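Local coordinates for protein inorganic pyrophosphatase (PDB 3LD3) that probably catalyses the magnesium-dependent hydrolysis of inorganic pyrophosphate to two phosphate ions, working as a cytoplasmic homohexamer, at residues C75-I80 against V91-A97; E35-I41 against A105-P111; M116-E120 against D169-S173; I142-S146 against W177-A181. All coordinates share one frame; numbering follows the deposited sequence.

Contact 1 of 4, residues C75-I80 against V91-A97; sequences CNYGFI and VDVLVLA
Val95 and Asn76 meet through three hydrogen bonds, one of them from a side chain. Val95 N reaches Asn76 O at 2.7 Å, while Val95 O takes a weak bond from Asn76 N and a second one from the amide, Asn76 ND2 to Val95 O at 3.0 Å. Asn76 CG lies beside its own backbone N (chi1 -57°), which is why the amide and the backbone N-H can serve the same carbonyl; OD1 is left to the backbone N atoms of Gln45 and Val101. Farther along, Gly78 and Val93 form a hydrogen-bonded pair, with Gly78 N to Val93 O at 3.0 Å and Val93 N to Gly78 O at 2.8 Å, and Ile80 N binds Val91 O. Between these bonds the non-hydrogen-bonded pairs place Tyr77 next to Leu94, and Phe79 next to Asp92. Tyr77 CG is turned anti to the backbone N (chi1 -177°), carrying the phenol along the strand until OH stands 3.2 Å from Asp92 CG. The ring and carboxylate planes are 39° apart, and Lys126 NZ bonds to Tyr77 OH and makes a salt bridge with Asp92 OD2. Leu94 CD2 packs on Tyr77 CD1 at 3.8 Å, with Cys75 CB beside Leu94 CB. On the other face Ile80 CG1 presses on Val93 CG2 at 3.6 Å. The pairing is that of adjacent antiparallel strands in the central sheet of the pyrophosphatase fold, whose Tyr77-Asp92 face probably belongs to the substrate and magnesium site.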
loop_
_atom_site.group_PDB
_atom_site.type_symbol
_atom_site.label_atom_id
_atom_site.label_comp_id
_atom_site.label_asym_id
_atom_site.label_seq_id
_atom_site.Cartn_x
_atom_site.Cartn_y
_atom_site.Cartn_z
ATOM N N CYS A 75 11.689 7.592 -10.270
ATOM C CA CYS A 75 11.756 8.732 -9.356
ATOM C C CYS A 75 10.363 9.347 -9.405
ATOM O O CYS A 75 9.571 9.035 -10.293
ATOM C CB CYS A 75 12.771 9.789 -9.812
ATOM S SG CYS A 75 14.406 9.214 -10.093
ATOM N N ASN A 76 10.078 10.243 -8.469
ATOM C CA ASN A 76 8.968 11.136 -8.636
ATOM C C ASN A 76 9.192 11.926 -9.917
ATOM O O ASN A 76 10.343 12.213 -10.299
ATOM C CB ASN A 76 8.869 12.079 -7.437
ATOM C CG ASN A 76 8.752 11.333 -6.155
ATOM O OD1 ASN A 76 7.708 10.735 -5.874
ATOM N ND2 ASN A 76 9.825 11.297 -5.380
ATOM N N TYR A 77 8.120 12.203 -10.628
ATOM C CA TYR A 77 8.197 12.889 -11.903
ATOM C C TYR A 77 7.230 14.054 -11.998
ATOM O O TYR A 77 6.048 13.937 -11.705
ATOM C CB TYR A 77 7.924 11.889 -13.012
ATOM C CG TYR A 77 8.032 12.405 -14.416
ATOM C CD1 TYR A 77 9.275 12.572 -15.005
ATOM C CD2 TYR A 77 6.899 12.677 -15.170
ATOM C CE1 TYR A 77 9.383 13.000 -16.318
ATOM C CE2 TYR A 77 6.996 13.131 -16.477
ATOM C CZ TYR A 77 8.251 13.273 -17.047
ATOM O OH TYR A 77 8.367 13.726 -18.345
ATOM N N GLY A 78 7.738 15.192 -12.439
ATOM C CA GLY A 78 6.894 16.334 -12.653
ATOM C C GLY A 78 7.579 17.398 -13.460
ATOM O O GLY A 78 8.475 17.092 -14.268
ATOM N N PHE A 79 7.134 18.623 -13.276
ATOM C CA PHE A 79 7.606 19.752 -14.081
ATOM C C PHE A 79 7.885 21.033 -13.298
ATOM O O PHE A 79 7.333 21.268 -12.216
ATOM C CB PHE A 79 6.604 20.050 -15.210
ATOM C CG PHE A 79 5.331 20.684 -14.724
ATOM C CD1 PHE A 79 5.158 22.054 -14.738
ATOM C CD2 PHE A 79 4.298 19.889 -14.218
ATOM C CE1 PHE A 79 3.989 22.635 -14.275
ATOM C CE2 PHE A 79 3.128 20.478 -13.730
ATOM C CZ PHE A 79 2.964 21.836 -13.760
ATOM N N ILE A 80 8.766 21.864 -13.850
ATOM C CA ILE A 80 9.047 23.176 -13.274
ATOM C C ILE A 80 8.047 24.186 -13.822
ATOM O O ILE A 80 7.995 24.438 -15.046
ATOM C CB ILE A 80 10.494 23.667 -13.593
ATOM C CG1 ILE A 80 11.549 22.617 -13.231
ATOM C CG2 ILE A 80 10.749 24.966 -12.860
ATOM C CD1 ILE A 80 12.979 22.982 -13.690
ATOM N N VAL A 91 9.944 22.251 -18.368
ATOM C CA VAL A 91 11.031 21.325 -18.122
ATOM C C VAL A 91 10.554 20.189 -17.221
ATOM O O VAL A 91 9.918 20.437 -16.193
ATOM C CB VAL A 91 12.190 22.029 -17.388
ATOM C CG1 VAL A 91 13.307 21.024 -17.017
ATOM C CG2 VAL A 91 12.756 23.213 -18.240
ATOM N N ASP A 92 10.816 18.957 -17.652
ATOM C CA ASP A 92 10.469 17.762 -16.899
ATOM C C ASP A 92 11.608 17.402 -15.962
ATOM O O ASP A 92 12.791 17.466 -16.338
ATOM C CB ASP A 92 10.213 16.610 -17.851
ATOM C CG ASP A 92 8.999 16.854 -18.735
ATOM O OD1 ASP A 92 7.998 17.415 -18.231
ATOM O OD2 ASP A 92 9.077 16.498 -19.933
ATOM N N VAL A 93 11.250 17.010 -14.739
ATOM C CA VAL A 93 12.205 16.657 -13.716
ATOM C C VAL A 93 11.847 15.330 -13.048
ATOM O O VAL A 93 10.697 15.124 -12.603
ATOM C CB VAL A 93 12.290 17.763 -12.625
ATOM C CG1 VAL A 93 13.456 17.487 -11.626
ATOM C CG2 VAL A 93 12.461 19.147 -13.272
ATOM N N LEU A 94 12.865 14.489 -12.909
ATOM C CA LEU A 94 12.861 13.311 -12.076
ATOM C C LEU A 94 13.419 13.699 -10.705
ATOM O O LEU A 94 14.570 14.125 -10.569
ATOM C CB LEU A 94 13.745 12.218 -12.687
ATOM C CG LEU A 94 13.224 11.635 -14.020
ATOM C CD1 LEU A 94 14.415 11.172 -14.936
ATOM C CD2 LEU A 94 12.257 10.546 -13.749
ATOM N N VAL A 95 12.592 13.566 -9.680
ATOM C CA VAL A 95 13.006 13.919 -8.306
ATOM C C VAL A 95 13.188 12.645 -7.473
ATOM O O VAL A 95 12.230 11.968 -7.114
ATOM C CB VAL A 95 11.965 14.863 -7.627
ATOM C CG1 VAL A 95 12.442 15.228 -6.218
ATOM C CG2 VAL A 95 11.729 16.083 -8.441
ATOM N N LEU A 96 14.433 12.286 -7.204
ATOM C CA LEU A 96 14.742 11.157 -6.361
ATOM C C LEU A 96 14.483 11.569 -4.935
ATOM O O LEU A 96 14.907 12.641 -4.537
ATOM C CB LEU A 96 16.215 10.741 -6.545
ATOM C CG LEU A 96 16.689 9.592 -5.649
ATOM C CD1 LEU A 96 15.922 8.284 -5.850
ATOM C CD2 LEU A 96 18.218 9.441 -5.890
ATOM N N ALA A 97 13.758 10.762 -4.170
ATOM C CA ALA A 97 13.493 11.026 -2.743
ATOM C C ALA A 97 13.386 9.735 -1.958
ATOM O O ALA A 97 13.310 8.651 -2.543
ATOM C CB ALA A 97 12.213 11.874 -2.551
#

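Contact 2 of 4, residues E35-I41 against A105-P111; sequences EEVNVVI and AVICVRP
Antiparallel pairing within the central sheet joins Val37 to Val109 and Val39 to Ile107, both as hydrogen-bonded pairs. Val37 N to Val109 O and Val109 N to Val37 O are each 2.8 Å, and two similar bonds link Val39 with Ile107. A fifth, Ile41 N to Ala105 O at 3.0 Å, is almost straight at 175° and closes the end of the pairing. Placed between its own backbone N and carbonyl carbon (chi1 of CG1 -52°), Val109 CG2 points at the opposing strand and touches two partners there, Val37 CG2 at 3.6 Å and Val39 CG2 at 3.5 Å. Ile41 CD1 extends this apolar row to Ile107 CG2 at 4.0 Å. The other face carries Asn38 CB against Val106 CG1, and Cys108 SG beside Glu36 CB. Glu36 CG touches Arg110 CG, but the charged ends do not meet; the guanidinium bonds instead to Ile142 O through NH1. Trp62 of a neighbouring subunit packs on Asn38 and Val106, while Val39 and Val109 face Val95 of strand 92-95. This is an antiparallel pair inside the curled central sheet of the pyrophosphatase fold, strand 37-41 having strand 76-79 along its other side.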
loop_
_atom_site.group_PDB
_atom_site.type_symbol
_atom_site.label_atom_id
_atom_site.label_comp_id
_atom_site.label_asym_id
_atom_site.label_seq_id
_atom_site.Cartn_x
_atom_site.Cartn_y
_atom_site.Cartn_z
ATOM N N GLU A 35 19.513 27.167 -9.209
ATOM C CA GLU A 35 20.238 26.402 -8.183
ATOM C C GLU A 35 19.293 25.503 -7.373
ATOM O O GLU A 35 19.636 24.382 -7.030
ATOM C CB GLU A 35 21.003 27.328 -7.237
ATOM C CG GLU A 35 21.983 28.275 -7.940
ATOM C CD GLU A 35 23.083 27.533 -8.668
ATOM O OE1 GLU A 35 23.570 26.507 -8.142
ATOM O OE2 GLU A 35 23.473 27.991 -9.765
ATOM N N GLU A 36 18.124 26.038 -7.047
ATOM C CA GLU A 36 17.006 25.254 -6.483
ATOM C C GLU A 36 15.752 25.665 -7.244
ATOM O O GLU A 36 15.552 26.849 -7.525
ATOM C CB GLU A 36 16.824 25.533 -4.970
ATOM C CG GLU A 36 17.970 25.008 -4.115
ATOM C CD GLU A 36 17.928 25.404 -2.652
ATOM O OE1 GLU A 36 17.067 26.190 -2.249
ATOM O OE2 GLU A 36 18.821 24.938 -1.911
ATOM N N VAL A 37 14.899 24.692 -7.554
ATOM C CA VAL A 37 13.728 24.958 -8.362
ATOM C C VAL A 37 12.540 24.252 -7.757
ATOM O O VAL A 37 12.712 23.264 -7.026
ATOM C CB VAL A 37 13.908 24.498 -9.842
ATOM C CG1 VAL A 37 15.064 25.292 -10.539
ATOM C CG2 VAL A 37 14.226 22.993 -9.938
ATOM N N ASN A 38 11.356 24.766 -8.071
ATOM C CA ASN A 38 10.100 24.122 -7.701
ATOM C C ASN A 38 9.687 23.105 -8.760
ATOM O O ASN A 38 9.764 23.371 -9.971
ATOM C CB ASN A 38 8.976 25.166 -7.559
ATOM C CG ASN A 38 9.242 26.190 -6.507
ATOM O OD1 ASN A 38 9.924 25.907 -5.517
ATOM N ND2 ASN A 38 8.665 27.410 -6.670
ATOM N N VAL A 39 9.210 21.949 -8.297
ATOM C CA VAL A 39 8.690 20.910 -9.163
ATOM C C VAL A 39 7.301 20.542 -8.652
ATOM O O VAL A 39 7.153 20.202 -7.496
ATOM C CB VAL A 39 9.609 19.670 -9.208
ATOM C CG1 VAL A 39 9.005 18.552 -10.112
ATOM C CG2 VAL A 39 11.029 20.092 -9.721
ATOM N N VAL A 40 6.323 20.597 -9.547
ATOM C CA VAL A 40 4.972 20.092 -9.296
ATOM C C VAL A 40 4.984 18.627 -9.727
ATOM O O VAL A 40 5.213 18.333 -10.910
ATOM C CB VAL A 40 3.912 20.880 -10.099
ATOM C CG1 VAL A 40 2.502 20.262 -9.924
ATOM C CG2 VAL A 40 3.890 22.333 -9.715
ATOM N N ILE A 41 4.760 17.724 -8.776
ATOM C CA ILE A 41 4.798 16.288 -9.014
ATOM C C ILE A 41 3.536 15.862 -9.744
ATOM O O ILE A 41 2.415 16.272 -9.382
ATOM C CB ILE A 41 5.004 15.478 -7.698
ATOM C CG1 ILE A 41 6.326 15.848 -7.030
ATOM C CG2 ILE A 41 4.933 13.947 -7.945
ATOM C CD1 ILE A 41 7.566 15.676 -7.968
ATOM N N ALA A 105 1.500 17.735 -5.286
ATOM C CA ALA A 105 2.369 18.413 -4.326
ATOM C C ALA A 105 3.553 19.086 -5.030
ATOM O O ALA A 105 3.996 18.651 -6.072
ATOM C CB ALA A 105 2.873 17.457 -3.280
ATOM N N VAL A 106 4.048 20.137 -4.419
ATOM C CA VAL A 106 5.166 20.920 -4.938
ATOM C C VAL A 106 6.356 20.653 -4.046
ATOM O O VAL A 106 6.240 20.628 -2.809
ATOM C CB VAL A 106 4.886 22.418 -4.952
ATOM C CG1 VAL A 106 6.003 23.151 -5.748
ATOM C CG2 VAL A 106 3.500 22.711 -5.526
ATOM N N ILE A 107 7.523 20.457 -4.649
ATOM C CA ILE A 107 8.731 20.223 -3.853
ATOM C C ILE A 107 9.884 21.045 -4.414
ATOM O O ILE A 107 10.015 21.189 -5.625
ATOM C CB ILE A 107 9.069 18.709 -3.768
ATOM C CG1 ILE A 107 10.307 18.428 -2.890
ATOM C CG2 ILE A 107 9.258 18.068 -5.181
ATOM C CD1 ILE A 107 10.570 16.946 -2.660
ATOM N N CYS A 108 10.686 21.592 -3.502
ATOM C CA CYS A 108 11.878 22.367 -3.799
ATOM C C CYS A 108 13.072 21.424 -3.934
ATOM O O CYS A 108 13.399 20.645 -3.020
ATOM C CB CYS A 108 12.092 23.430 -2.720
ATOM S SG CYS A 108 13.497 24.507 -3.080
ATOM N N VAL A 109 13.726 21.480 -5.094
ATOM C CA VAL A 109 14.757 20.517 -5.431
ATOM C C VAL A 109 16.006 21.188 -6.009
ATOM O O VAL A 109 15.964 22.325 -6.463
ATOM C CB VAL A 109 14.240 19.468 -6.456
ATOM C CG1 VAL A 109 12.875 18.839 -5.936
ATOM C CG2 VAL A 109 14.019 20.119 -7.856
ATOM N N ARG A 110 17.096 20.438 -5.948
ATOM C CA ARG A 110 18.380 20.855 -6.485
ATOM C C ARG A 110 18.684 19.974 -7.685
ATOM O O ARG A 110 18.796 18.767 -7.512
ATOM C CB ARG A 110 19.501 20.556 -5.497
ATOM C CG ARG A 110 19.603 21.374 -4.309
ATOM C CD ARG A 110 21.012 21.145 -3.727
ATOM N NE ARG A 110 21.186 19.864 -3.019
ATOM C CZ ARG A 110 21.991 18.874 -3.411
ATOM N NH1 ARG A 110 22.617 18.924 -4.546
ATOM N NH2 ARG A 110 22.134 17.808 -2.658
ATOM N N PRO A 111 18.810 20.554 -8.893
ATOM C CA PRO A 111 19.227 19.749 -10.061
ATOM C C PRO A 111 20.623 19.173 -9.897
ATOM O O PRO A 111 21.557 19.892 -9.452
ATOM C CB PRO A 111 19.215 20.754 -11.217
ATOM C CG PRO A 111 18.369 21.866 -10.743
ATOM C CD PRO A 111 18.566 21.952 -9.270
#

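Contact 3 of 4, residues M116-E120 against D169-S173; sequences MMNDE and DKFVS
Phe171 lays one face of its ring over the peptide link between Asp119 and Glu120, with Glu120 N 3.8 Å above the ring plane and displaced toward the rim. Phe171 CZ approaches Asp119 C, and Phe171 CE2 meets Glu120 CA. Glu120 in turn folds back on the opposing segment. Its chain bends at chi2 (-81°), bringing OE1 to Phe171 N at 3.2 Å; the N-H arrives from above the carboxylate plane, 38° out of it. The same carboxylate lies along the Lys170 side chain, OE1 3.5 Å from Lys170 CB and OE2 3.6 Å from Lys170 CG, without reaching NZ. Lys164 makes the salt bridge to Glu120 OE2, while Lys170 NZ pairs with Glu167. Beyond this junction Asn118 and Ser173 make a regular antiparallel hydrogen-bonded pair, Ser173 N to Asn118 O at 2.8 Å and Asn118 N to Ser173 O at 3.0 Å. On the side of Met117 and Val172, Met117 SD touches Val172 CG1 at 4.0 Å. Lys164 and the Phe171 N-H would probably favour the charged carboxylate of Glu120 where strand 106-119 ends, whereas the acceptor Phe171 O, only 3.0 Å from Glu120 OE1, opposes this.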
loop_
_atom_site.group_PDB
_atom_site.type_symbol
_atom_site.label_atom_id
_atom_site.label_comp_id
_atom_site.label_asym_id
_atom_site.label_seq_id
_atom_site.Cartn_x
_atom_site.Cartn_y
_atom_site.Cartn_z
ATOM N N MET A 116 19.982 13.664 -21.658
ATOM C CA MET A 116 19.543 14.128 -22.964
ATOM C C MET A 116 18.851 13.009 -23.735
ATOM O O MET A 116 19.271 11.854 -23.719
ATOM C CB MET A 116 20.728 14.664 -23.790
ATOM C CG MET A 116 21.590 15.684 -23.093
ATOM S SD MET A 116 20.715 17.062 -22.317
ATOM C CE MET A 116 19.936 17.914 -23.699
ATOM N N MET A 117 17.786 13.363 -24.430
ATOM C CA MET A 117 17.087 12.429 -25.262
ATOM C C MET A 117 16.246 13.185 -26.256
ATOM O O MET A 117 15.844 14.332 -26.002
ATOM C CB MET A 117 16.205 11.489 -24.419
ATOM C CG MET A 117 15.036 12.144 -23.769
ATOM S SD MET A 117 14.242 10.997 -22.591
ATOM C CE MET A 117 15.573 10.706 -21.444
ATOM N N ASN A 118 16.018 12.535 -27.390
ATOM C CA ASN A 118 15.148 13.025 -28.442
ATOM C C ASN A 118 13.996 12.048 -28.595
ATOM O O ASN A 118 14.208 10.840 -28.590
ATOM C CB ASN A 118 15.901 13.108 -29.768
ATOM C CG ASN A 118 16.980 14.156 -29.748
ATOM O OD1 ASN A 118 18.039 13.964 -30.345
ATOM N ND2 ASN A 118 16.730 15.269 -29.052
ATOM N N ASP A 119 12.787 12.574 -28.728
ATOM C CA ASP A 119 11.610 11.717 -28.916
ATOM C C ASP A 119 10.657 12.298 -29.961
ATOM O O ASP A 119 11.057 13.160 -30.751
ATOM C CB ASP A 119 10.933 11.454 -27.565
ATOM C CG ASP A 119 10.304 12.700 -26.954
ATOM O OD1 ASP A 119 9.731 12.572 -25.853
ATOM O OD2 ASP A 119 10.353 13.779 -27.568
ATOM N N GLU A 120 9.414 11.802 -29.990
ATOM C CA GLU A 120 8.414 12.245 -30.965
ATOM C C GLU A 120 8.061 13.741 -30.828
ATOM O O GLU A 120 7.551 14.343 -31.772
ATOM C CB GLU A 120 7.149 11.366 -30.896
ATOM C CG GLU A 120 6.287 11.508 -29.624
ATOM C CD GLU A 120 6.800 10.706 -28.405
ATOM O OE1 GLU A 120 7.815 9.974 -28.503
ATOM O OE2 GLU A 120 6.170 10.821 -27.337
ATOM N N ASP A 169 3.701 5.109 -32.600
ATOM C CA ASP A 169 4.005 6.442 -33.160
ATOM C C ASP A 169 4.881 7.291 -32.255
ATOM O O ASP A 169 5.171 8.452 -32.567
ATOM C CB ASP A 169 2.710 7.179 -33.469
ATOM C CG ASP A 169 2.039 6.666 -34.736
ATOM O OD1 ASP A 169 2.454 5.621 -35.289
ATOM O OD2 ASP A 169 1.088 7.328 -35.180
ATOM N N LYS A 170 5.281 6.716 -31.125
ATOM C CA LYS A 170 6.243 7.321 -30.234
ATOM C C LYS A 170 7.591 6.631 -30.419
ATOM O O LYS A 170 7.673 5.523 -30.938
ATOM C CB LYS A 170 5.760 7.207 -28.803
ATOM C CG LYS A 170 4.413 7.896 -28.579
ATOM C CD LYS A 170 3.970 7.785 -27.148
ATOM C CE LYS A 170 2.516 8.163 -26.985
ATOM N NZ LYS A 170 2.164 8.366 -25.538
ATOM N N PHE A 171 8.656 7.312 -30.025
ATOM C CA PHE A 171 9.988 6.733 -30.033
ATOM C C PHE A 171 10.846 7.607 -29.154
ATOM O O PHE A 171 10.560 8.799 -29.001
ATOM C CB PHE A 171 10.583 6.681 -31.450
ATOM C CG PHE A 171 10.812 8.025 -32.052
ATOM C CD1 PHE A 171 12.018 8.693 -31.846
ATOM C CD2 PHE A 171 9.814 8.645 -32.793
ATOM C CE1 PHE A 171 12.236 9.951 -32.375
ATOM C CE2 PHE A 171 10.016 9.905 -33.331
ATOM C CZ PHE A 171 11.233 10.560 -33.123
ATOM N N VAL A 172 11.873 7.000 -28.579
ATOM C CA VAL A 172 12.847 7.706 -27.774
ATOM C C VAL A 172 14.257 7.244 -28.123
ATOM O O VAL A 172 14.559 6.052 -28.150
ATOM C CB VAL A 172 12.607 7.484 -26.292
ATOM C CG1 VAL A 172 13.559 8.368 -25.470
ATOM C CG2 VAL A 172 11.134 7.781 -25.935
ATOM N N SER A 173 15.115 8.196 -28.431
ATOM C CA SER A 173 16.527 7.897 -28.607
ATOM C C SER A 173 17.248 8.610 -27.471
ATOM O O SER A 173 17.301 9.833 -27.422
ATOM C CB SER A 173 17.025 8.329 -29.987
ATOM O OG SER A 173 18.425 8.143 -30.099
#

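Contact 4 of 4, residues I142-S146 against W177-A181; sequences IVNYS and WQDAA
Tyr145 and Trp177 set their rings nearly parallel, with planes 15° apart, but slid so far that they barely overlap; the centroids of the phenol and the five-membered ring are 5.0 Å apart. The pair packs the loop after strand 122-131 on the capped N terminus of helix 180-195, where strand 172-179 ends and Asp179 is the N-cap. What fills the face of Tyr145 is the methylene of Trp177, a CH-pi contact with CB 3.6 Å from the ring centroid. Tyr145 CG stands between its backbone N and carbonyl carbon (chi1 71°), directing the ring toward the strand, and Ser146 CB lies over its opposite face. At the phenol's edge, in its plane, is Asp179 CA, while Gln178 O approaches Tyr145 CD2 obliquely at 3.3 Å. The indole continues inward to Leu153 and Ile156 of helix 150-162.

Beside the aromatic pair the loop also meets the start of the helix. The capping atom, Asp179 OD1, accepts from Ser182 N, and Asn144 supplies a further acceptor from the loop. The methyl of Ala180 rests 3.4 Å from Val143 O. Asn144 OD1 is gripped twice: Ala180 N donates to it at 2.9 Å, in the carbonyl plane, and a water donates at 2.8 Å while accepting from Ala181 N at 3.0 Å.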
loop_
_atom_site.group_PDB
_atom_site.type_symbol
_atom_site.label_atom_id
_atom_site.label_comp_id
_atom_site.label_asym_id
_atom_site.label_seq_id
_atom_site.Cartn_x
_atom_site.Cartn_y
_atom_site.Cartn_z
ATOM N N ILE A 142 25.123 14.361 -2.629
ATOM C CA ILE A 142 24.809 14.096 -4.032
ATOM C C ILE A 142 24.791 15.430 -4.757
ATOM O O ILE A 142 23.853 16.211 -4.586
ATOM C CB ILE A 142 23.456 13.370 -4.222
ATOM C CG1 ILE A 142 23.452 12.055 -3.466
ATOM C CG2 ILE A 142 23.188 13.147 -5.696
ATOM C CD1 ILE A 142 24.551 11.050 -3.933
ATOM N N VAL A 143 25.832 15.739 -5.512
ATOM C CA VAL A 143 25.938 17.038 -6.205
ATOM C C VAL A 143 25.789 16.930 -7.720
ATOM O O VAL A 143 25.229 17.817 -8.355
ATOM C CB VAL A 143 27.243 17.764 -5.897
ATOM C CG1 VAL A 143 27.080 19.252 -6.242
ATOM C CG2 VAL A 143 27.639 17.586 -4.417
ATOM N N ASN A 144 26.299 15.827 -8.285
ATOM C CA ASN A 144 26.147 15.532 -9.697
ATOM C C ASN A 144 25.565 14.146 -9.810
ATOM O O ASN A 144 25.690 13.337 -8.888
ATOM C CB ASN A 144 27.496 15.575 -10.454
ATOM C CG ASN A 144 27.988 16.984 -10.660
ATOM O OD1 ASN A 144 27.452 17.733 -11.471
ATOM N ND2 ASN A 144 29.016 17.367 -9.903
ATOM N N TYR A 145 24.942 13.883 -10.951
ATOM C CA TYR A 145 24.306 12.595 -11.235
ATOM C C TYR A 145 25.278 11.436 -11.001
ATOM O O TYR A 145 24.883 10.364 -10.573
ATOM C CB TYR A 145 23.781 12.568 -12.685
ATOM C CG TYR A 145 24.896 12.504 -13.697
ATOM C CD1 TYR A 145 25.414 11.268 -14.113
ATOM C CD2 TYR A 145 25.466 13.651 -14.212
ATOM C CE1 TYR A 145 26.459 11.190 -14.979
ATOM C CE2 TYR A 145 26.525 13.584 -15.115
ATOM C CZ TYR A 145 27.012 12.350 -15.497
ATOM O OH TYR A 145 28.057 12.287 -16.393
ATOM N N SER A 146 26.566 11.670 -11.273
ATOM C CA SER A 146 27.585 10.647 -11.149
ATOM C C SER A 146 27.909 10.292 -9.697
ATOM O O SER A 146 28.618 9.337 -9.453
ATOM C CB SER A 146 28.846 11.096 -11.880
ATOM O OG SER A 146 29.165 12.427 -11.562
ATOM N N TRP A 177 24.199 11.393 -20.134
ATOM C CA TRP A 177 24.031 12.243 -18.962
ATOM C C TRP A 177 24.958 13.451 -19.077
ATOM O O TRP A 177 26.108 13.330 -19.572
ATOM C CB TRP A 177 24.391 11.457 -17.706
ATOM C CG TRP A 177 23.353 10.449 -17.319
ATOM C CD1 TRP A 177 23.358 9.109 -17.568
ATOM C CD2 TRP A 177 22.171 10.716 -16.565
ATOM N NE1 TRP A 177 22.233 8.524 -17.043
ATOM C CE2 TRP A 177 21.482 9.483 -16.416
ATOM C CE3 TRP A 177 21.621 11.868 -16.010
ATOM C CZ2 TRP A 177 20.276 9.384 -15.749
ATOM C CZ3 TRP A 177 20.409 11.767 -15.338
ATOM C CH2 TRP A 177 19.765 10.523 -15.199
ATOM N N GLN A 178 24.470 14.608 -18.650
ATOM C CA GLN A 178 25.312 15.798 -18.436
ATOM C C GLN A 178 25.169 16.251 -17.001
ATOM O O GLN A 178 24.205 15.867 -16.313
ATOM C CB GLN A 178 24.915 16.896 -19.398
ATOM C CG GLN A 178 24.961 16.411 -20.848
ATOM C CD GLN A 178 24.706 17.507 -21.853
ATOM O OE1 GLN A 178 24.119 18.545 -21.538
ATOM N NE2 GLN A 178 25.136 17.271 -23.089
ATOM N N ASP A 179 26.134 17.051 -16.561
ATOM C CA ASP A 179 26.352 17.319 -15.139
ATOM C C ASP A 179 25.367 18.366 -14.602
ATOM O O ASP A 179 24.532 18.908 -15.340
ATOM C CB ASP A 179 27.819 17.700 -14.854
ATOM C CG ASP A 179 28.265 18.965 -15.567
ATOM O OD1 ASP A 179 27.422 19.739 -16.086
ATOM O OD2 ASP A 179 29.504 19.221 -15.577
ATOM N N ALA A 180 25.450 18.629 -13.309
ATOM C CA ALA A 180 24.543 19.594 -12.673
ATOM C C ALA A 180 24.604 20.989 -13.320
ATOM O O ALA A 180 23.575 21.640 -13.533
ATOM C CB ALA A 180 24.817 19.676 -11.181
ATOM N N ALA A 181 25.819 21.456 -13.633
ATOM C CA ALA A 181 26.002 22.723 -14.319
ATOM C C ALA A 181 25.222 22.830 -15.625
ATOM O O ALA A 181 24.598 23.870 -15.911
ATOM C CB ALA A 181 27.541 22.964 -14.585
HETATM O O HOH W 1 28.200 20.280 -12.323
#

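Overall arrangement
From the N terminus, strand 37-41 is joined by strand 76-79 and then, much later, by strand 106-119, where contact 2 closes the long loop. Nested inside it, contact 1 closes the short connection between strands 76-79 and 92-95. The two touch, Phe79 O meeting Val40 N at 2.9 Å. Strand 106-119 then runs on to contact 3, on the opposite side of the chain's centre, about 25 Å from contact 2 between centres. Contacts 3 and 4 close loops that both include helix 150-162; they cross along the chain and share strand 172-179. Contact 4 ties the loop before that helix to the start of helix 180-195, and meets contact 2 where Pro111 O packs on Ala180 CB.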